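Local atomic coordinates of acetate kinase (PDB entry 4H0O), a protein that probably catalyses the reversible transfer of a phosphoryl group to acetate, giving acetyl phosphate. Residues N15-N20 / L79-L84; V37-S42 / E56-G61. All coordinates share one frame; numbering follows the deposited sequence.

Contact 1 of 2, residues N15-N20 / L79-L84; sequences NVLIFN and LIIQFL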
loop_
_atom_site.group_PDB
_atom_site.type_symbol
_atom_site.label_atom_id
_atom_site.label_comp_id
_atom_site.label_asym_id
_atom_site.label_seq_id
_atom_site.Cartn_x
_atom_site.Cartn_y
_atom_site.Cartn_z
ATOM N N ASN B 15 -4.856 -41.821 15.615
ATOM C CA ASN B 15 -3.802 -41.317 14.746
ATOM C C ASN B 15 -4.373 -40.384 13.682
ATOM O O ASN B 15 -5.459 -40.625 13.148
ATOM C CB ASN B 15 -3.049 -42.473 14.084
ATOM C CG ASN B 15 -2.315 -43.346 15.085
ATOM O OD1 ASN B 15 -1.806 -42.862 16.097
ATOM N ND2 ASN B 15 -2.255 -44.641 14.802
ATOM N N VAL B 16 -3.641 -39.314 13.381
ATOM C CA VAL B 16 -4.051 -38.377 12.340
ATOM C C VAL B 16 -2.965 -38.272 11.278
ATOM O O VAL B 16 -1.809 -37.973 11.589
ATOM C CB VAL B 16 -4.347 -36.972 12.908
ATOM C CG1 VAL B 16 -4.816 -36.038 11.802
ATOM C CG2 VAL B 16 -5.395 -37.051 14.000
ATOM N N LEU B 17 -3.339 -38.534 10.030
ATOM C CA LEU B 17 -2.413 -38.427 8.910
ATOM C C LEU B 17 -2.490 -37.028 8.297
ATOM O O LEU B 17 -3.556 -36.600 7.851
ATOM C CB LEU B 17 -2.747 -39.485 7.854
ATOM C CG LEU B 17 -1.968 -39.450 6.536
ATOM C CD1 LEU B 17 -0.485 -39.648 6.785
ATOM C CD2 LEU B 17 -2.491 -40.502 5.567
ATOM N N ILE B 18 -1.370 -36.307 8.288
ATOM C CA ILE B 18 -1.318 -34.996 7.639
ATOM C C ILE B 18 -0.468 -35.047 6.373
ATOM O O ILE B 18 0.695 -35.458 6.411
ATOM C CB ILE B 18 -0.774 -33.891 8.583
ATOM C CG1 ILE B 18 -1.857 -33.431 9.561
ATOM C CG2 ILE B 18 -0.284 -32.687 7.790
ATOM C CD1 ILE B 18 -1.905 -34.233 10.818
ATOM N N PHE B 19 -1.050 -34.637 5.250
ATOM C CA PHE B 19 -0.306 -34.564 3.998
ATOM C C PHE B 19 0.209 -33.151 3.745
ATOM O O PHE B 19 -0.546 -32.181 3.820
ATOM C CB PHE B 19 -1.174 -35.016 2.824
ATOM C CG PHE B 19 -1.278 -36.509 2.681
ATOM C CD1 PHE B 19 -0.147 -37.273 2.430
ATOM C CD2 PHE B 19 -2.507 -37.146 2.774
ATOM C CE1 PHE B 19 -0.239 -38.648 2.292
ATOM C CE2 PHE B 19 -2.606 -38.518 2.631
ATOM C CZ PHE B 19 -1.471 -39.271 2.391
ATOM N N ASN B 20 1.500 -33.042 3.446
ATOM C CA ASN B 20 2.094 -31.764 3.083
ATOM C C ASN B 20 2.605 -31.819 1.643
ATOM O O ASN B 20 3.668 -32.384 1.373
ATOM C CB ASN B 20 3.230 -31.412 4.043
ATOM C CG ASN B 20 3.677 -29.967 3.921
ATOM O OD1 ASN B 20 3.267 -29.249 3.007
ATOM N ND2 ASN B 20 4.533 -29.535 4.843
ATOM N N LEU B 79 0.869 -44.979 -2.010
ATOM C CA LEU B 79 1.930 -45.851 -1.512
ATOM C C LEU B 79 2.252 -45.570 -0.041
ATOM O O LEU B 79 2.639 -46.475 0.701
ATOM C CB LEU B 79 3.184 -45.729 -2.389
ATOM C CG LEU B 79 3.312 -46.706 -3.565
ATOM C CD1 LEU B 79 2.031 -46.787 -4.381
ATOM C CD2 LEU B 79 4.477 -46.325 -4.468
ATOM N N ILE B 80 2.080 -44.318 0.376
ATOM C CA ILE B 80 2.248 -43.946 1.780
ATOM C C ILE B 80 1.174 -44.614 2.641
ATOM O O ILE B 80 1.478 -45.235 3.662
ATOM C CB ILE B 80 2.192 -42.413 1.970
ATOM C CG1 ILE B 80 3.480 -41.761 1.458
ATOM C CG2 ILE B 80 1.980 -42.056 3.435
ATOM C CD1 ILE B 80 3.428 -40.244 1.402
ATOM N N ILE B 81 -0.079 -44.477 2.213
ATOM C CA ILE B 81 -1.222 -45.089 2.884
ATOM C C ILE B 81 -1.061 -46.609 2.959
ATOM O O ILE B 81 -1.371 -47.232 3.979
ATOM C CB ILE B 81 -2.539 -44.730 2.150
ATOM C CG1 ILE B 81 -2.841 -43.235 2.301
ATOM C CG2 ILE B 81 -3.704 -45.563 2.666
ATOM C CD1 ILE B 81 -3.982 -42.742 1.431
ATOM N N GLN B 82 -0.563 -47.196 1.875
ATOM C CA GLN B 82 -0.308 -48.630 1.820
ATOM C C GLN B 82 0.762 -49.057 2.828
ATOM O O GLN B 82 0.624 -50.086 3.488
ATOM C CB GLN B 82 0.100 -49.035 0.401
ATOM C CG GLN B 82 0.623 -50.457 0.269
ATOM C CD GLN B 82 0.758 -50.886 -1.180
ATOM O OE1 GLN B 82 -0.049 -50.504 -2.028
ATOM N NE2 GLN B 82 1.783 -51.680 -1.472
ATOM N N PHE B 83 1.820 -48.258 2.946
ATOM C CA PHE B 83 2.899 -48.540 3.888
ATOM C C PHE B 83 2.394 -48.563 5.325
ATOM O O PHE B 83 2.795 -49.416 6.116
ATOM C CB PHE B 83 4.014 -47.501 3.752
ATOM C CG PHE B 83 5.015 -47.517 4.883
ATOM C CD1 PHE B 83 6.092 -48.394 4.865
ATOM C CD2 PHE B 83 4.891 -46.641 5.954
ATOM C CE1 PHE B 83 7.017 -48.404 5.899
ATOM C CE2 PHE B 83 5.811 -46.647 6.991
ATOM C CZ PHE B 83 6.874 -47.529 6.963
ATOM N N LEU B 84 1.529 -47.610 5.659
ATOM C CA LEU B 84 1.009 -47.484 7.016
ATOM C C LEU B 84 0.107 -48.664 7.382
ATOM O O LEU B 84 0.112 -49.126 8.526
ATOM C CB LEU B 84 0.264 -46.156 7.178
ATOM C CG LEU B 84 1.119 -44.909 6.938
ATOM C CD1 LEU B 84 0.265 -43.654 6.819
ATOM C CD2 LEU B 84 2.150 -44.747 8.046
#

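Contact 2 of 2, residues V37-S42 / E56-G61; sequences VCSGKS and EHHLNG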
loop_
_atom_site.group_PDB
_atom_site.type_symbol
_atom_site.label_atom_id
_atom_site.label_comp_id
_atom_site.label_asym_id
_atom_site.label_seq_id
_atom_site.Cartn_x
_atom_site.Cartn_y
_atom_site.Cartn_z
ATOM N N VAL B 37 4.489 -40.144 15.297
ATOM C CA VAL B 37 4.760 -41.574 15.412
ATOM C C VAL B 37 5.334 -42.126 14.109
ATOM O O VAL B 37 6.043 -43.133 14.107
ATOM C CB VAL B 37 3.494 -42.365 15.810
ATOM C CG1 VAL B 37 2.984 -41.892 17.154
ATOM C CG2 VAL B 37 2.408 -42.204 14.760
ATOM N N CYS B 38 5.023 -41.451 13.006
ATOM C CA CYS B 38 5.517 -41.840 11.692
ATOM C C CYS B 38 5.568 -40.617 10.780
ATOM O O CYS B 38 4.738 -39.713 10.901
ATOM C CB CYS B 38 4.617 -42.917 11.080
ATOM S SG CYS B 38 5.327 -43.782 9.657
ATOM N N SER B 39 6.549 -40.590 9.880
ATOM C CA SER B 39 6.708 -39.490 8.933
ATOM C C SER B 39 7.514 -39.965 7.730
ATOM O O SER B 39 8.199 -40.987 7.801
ATOM C CB SER B 39 7.405 -38.299 9.592
ATOM O OG SER B 39 8.766 -38.588 9.857
ATOM N N GLY B 40 7.440 -39.230 6.625
ATOM C CA GLY B 40 8.152 -39.641 5.430
ATOM C C GLY B 40 8.176 -38.629 4.306
ATOM O O GLY B 40 7.417 -37.658 4.309
ATOM N N LYS B 41 9.063 -38.863 3.343
ATOM C CA LYS B 41 9.186 -38.013 2.165
ATOM C C LYS B 41 9.337 -38.899 0.935
ATOM O O LYS B 41 10.079 -39.884 0.960
ATOM C CB LYS B 41 10.398 -37.084 2.299
ATOM C CG LYS B 41 10.418 -36.246 3.575
ATOM C CD LYS B 41 11.726 -35.478 3.732
ATOM C CE LYS B 41 11.749 -34.684 5.035
ATOM N NZ LYS B 41 13.063 -34.017 5.263
ATOM N N SER B 42 8.627 -38.557 -0.136
ATOM C CA SER B 42 8.710 -39.316 -1.379
ATOM C C SER B 42 9.847 -38.781 -2.240
ATOM O O SER B 42 10.379 -37.703 -1.970
ATOM C CB SER B 42 7.401 -39.217 -2.154
ATOM O OG SER B 42 7.213 -37.908 -2.659
ATOM N N GLU B 56 11.398 -42.356 1.972
ATOM C CA GLU B 56 12.062 -42.604 3.242
ATOM C C GLU B 56 11.059 -42.509 4.383
ATOM O O GLU B 56 10.471 -41.454 4.617
ATOM C CB GLU B 56 13.208 -41.614 3.459
ATOM C CG GLU B 56 13.911 -41.758 4.805
ATOM C CD GLU B 56 15.246 -41.039 4.846
ATOM O OE1 GLU B 56 15.681 -40.525 3.793
ATOM O OE2 GLU B 56 15.865 -40.991 5.931
ATOM N N HIS B 57 10.862 -43.614 5.090
ATOM C CA HIS B 57 9.941 -43.621 6.216
ATOM C C HIS B 57 10.681 -43.589 7.550
ATOM O O HIS B 57 11.650 -44.322 7.752
ATOM C CB HIS B 57 9.020 -44.838 6.146
ATOM C CG HIS B 57 8.067 -44.807 4.993
ATOM N ND1 HIS B 57 6.905 -44.066 5.006
ATOM C CD2 HIS B 57 8.098 -45.435 3.793
ATOM C CE1 HIS B 57 6.263 -44.236 3.864
ATOM N NE2 HIS B 57 6.965 -45.064 3.112
ATOM N N HIS B 58 10.225 -42.719 8.446
ATOM C CA HIS B 58 10.733 -42.680 9.809
ATOM C C HIS B 58 9.641 -43.197 10.740
ATOM O O HIS B 58 8.579 -42.583 10.880
ATOM C CB HIS B 58 11.182 -41.262 10.186
ATOM C CG HIS B 58 12.388 -40.795 9.425
ATOM N ND1 HIS B 58 12.944 -39.541 9.603
ATOM C CD2 HIS B 58 13.140 -41.411 8.492
ATOM C CE1 HIS B 58 13.987 -39.416 8.805
ATOM N NE2 HIS B 58 14.134 -40.531 8.118
ATOM N N LEU B 59 9.902 -44.351 11.348
ATOM C CA LEU B 59 8.903 -45.057 12.142
ATOM C C LEU B 59 9.519 -45.606 13.423
ATOM O O LEU B 59 10.404 -46.465 13.373
ATOM C CB LEU B 59 8.294 -46.197 11.320
ATOM C CG LEU B 59 7.363 -47.182 12.031
ATOM C CD1 LEU B 59 6.180 -46.459 12.652
ATOM C CD2 LEU B 59 6.890 -48.262 11.064
ATOM N N ASN B 60 9.048 -45.092 14.556
ATOM C CA ASN B 60 9.551 -45.487 15.865
ATOM C C ASN B 60 11.071 -45.433 15.929
ATOM O O ASN B 60 11.659 -44.385 16.197
ATOM C CB ASN B 60 9.059 -46.890 16.228
ATOM C CG ASN B 60 9.306 -47.236 17.683
ATOM O OD1 ASN B 60 9.299 -46.363 18.550
ATOM N ND2 ASN B 60 9.526 -48.517 17.957
ATOM N N GLY B 61 11.696 -46.576 15.678
ATOM C CA GLY B 61 13.139 -46.688 15.682
ATOM C C GLY B 61 13.894 -45.926 14.609
ATOM O O GLY B 61 14.680 -45.033 14.930
#

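Contact 1 of 2, residues N15-N20 / L79-L84
Leu17 and Phe19, neighbours on one face of strand 16-20, meet Ile80, Ile81 and Leu84 of helix 79-84 in a buried strand-to-helix contact of the ribonuclease H-like fold. Every touch is apolar and made by side chains alone, since the two axes stay 11.5 Å apart and run nearly antiparallel, at 155°. Leu17 uses both of its branches. CD1 comes up against Leu84 CD1 at 4.1 Å, the two leucines lying aslant, while CD2 reaches Ile81 CG1 at 4.3 Å. Its CG stands anti to the backbone N (chi1 174°), and the fork is carried out from the strand toward the helix.

Phe19 leaves its backbone at a slant to the helix and gains the contact with the far end of its ring. There Ile80 CD1 sits 4.1 Å from CE1 and Ile81 CG1 sits 4.2 Å from CZ, both at the ring edge and near its plane. Ile80 and the phenyl group pass alongside in opposite senses, whereas Ile81 crosses it at roughly a right angle.

Farther out, Tyr28 of strand 26-31 touches Leu17 and Ile80, and Ser140 of helix 129-143 touches Phe19 and Ile81. The other face of the strand, with Val16 and Ile18, is packed by helix 390-402. Directly after Phe19 comes Asn20, a predicted magnesium ligand whose ND2 hydrogen-bonds Glu391 OE2. Within the strand Leu17 CG packs on one face of the Phe19 ring, 4.0 Å from its plane and displaced toward the rim.

Contact 2 of 2, residues V37-S42 / E56-G61
Cys38 to Lys41 pair with Leu59 to Glu56 as the two antiparallel strands of a beta hairpin, their axes 4.6 Å apart and their directions 167° from each other. Ser39-His58 and Lys41-Glu56 are the hydrogen-bonded pairs, each joined by two backbone bonds; Cys38-Leu59 and Gly40-His57 are non-hydrogen-bonded. The bond from His58 N to Ser39 O is the shortest of the four at 2.7 Å, and almost straight, with 176° at the hydrogen. The same carbonyl oxygen also receives a CA-H...O contact from His57 CA at 3.5 Å.

Two kinds of surface result. Cys38, His57 and Leu59 lie on the face that turns to helix 73-86. Here Cys38 SG and Leu59 CD1 meet at 4.1 Å, and the leucine methyl reaches over to Val37 O as well, at 3.6 Å. The His57 ring stacks on Phe83 of that helix, and its ND1 is hydrogen-bonded to Tyr28 OH, so the imidazole is held by Phe83 of the helix and by Tyr28 of strand 26-31, which lies beyond strand 36-44. Across from His57 stands Gly40, their CA atoms 4.4 Å apart.

Ser39, Lys41, Glu56 and His58 occupy the other face. Ser39 OG, set between its backbone N and carbonyl carbon, rests 3.6 Å from His58 CB. Strand 56-59 also carries a polar pair two residues apart: Glu56 and His58 send their ends together, which would favour a protonated imidazole and limits its rotation. In this bond His58 NE2 donates to Glu56 OE2 at 2.8 Å; the acceptor lies close to the imidazole plane, yet the donor stands above the carboxylate plane, 37° out of it.

From the N terminus the chain lays down strand 16-21, turns back through strand 26-31, and enters the hairpin of strands 36-44 and 54-59, whose pairing in contact 2 closes a short loop. Strand 62-67 then completes the outer edge of the same mixed sheet, and helix 73-86 returns across it to strand 16-21, so contact 1 closes a longer loop with contact 2 nested inside. The helix ties the two together: Leu84 turns CD1 to the strand of contact 1, while its CD2 lies 3.7 Å from Cys38 SG of contact 2. One helix thus packs on both the N-terminal strand and the hairpin.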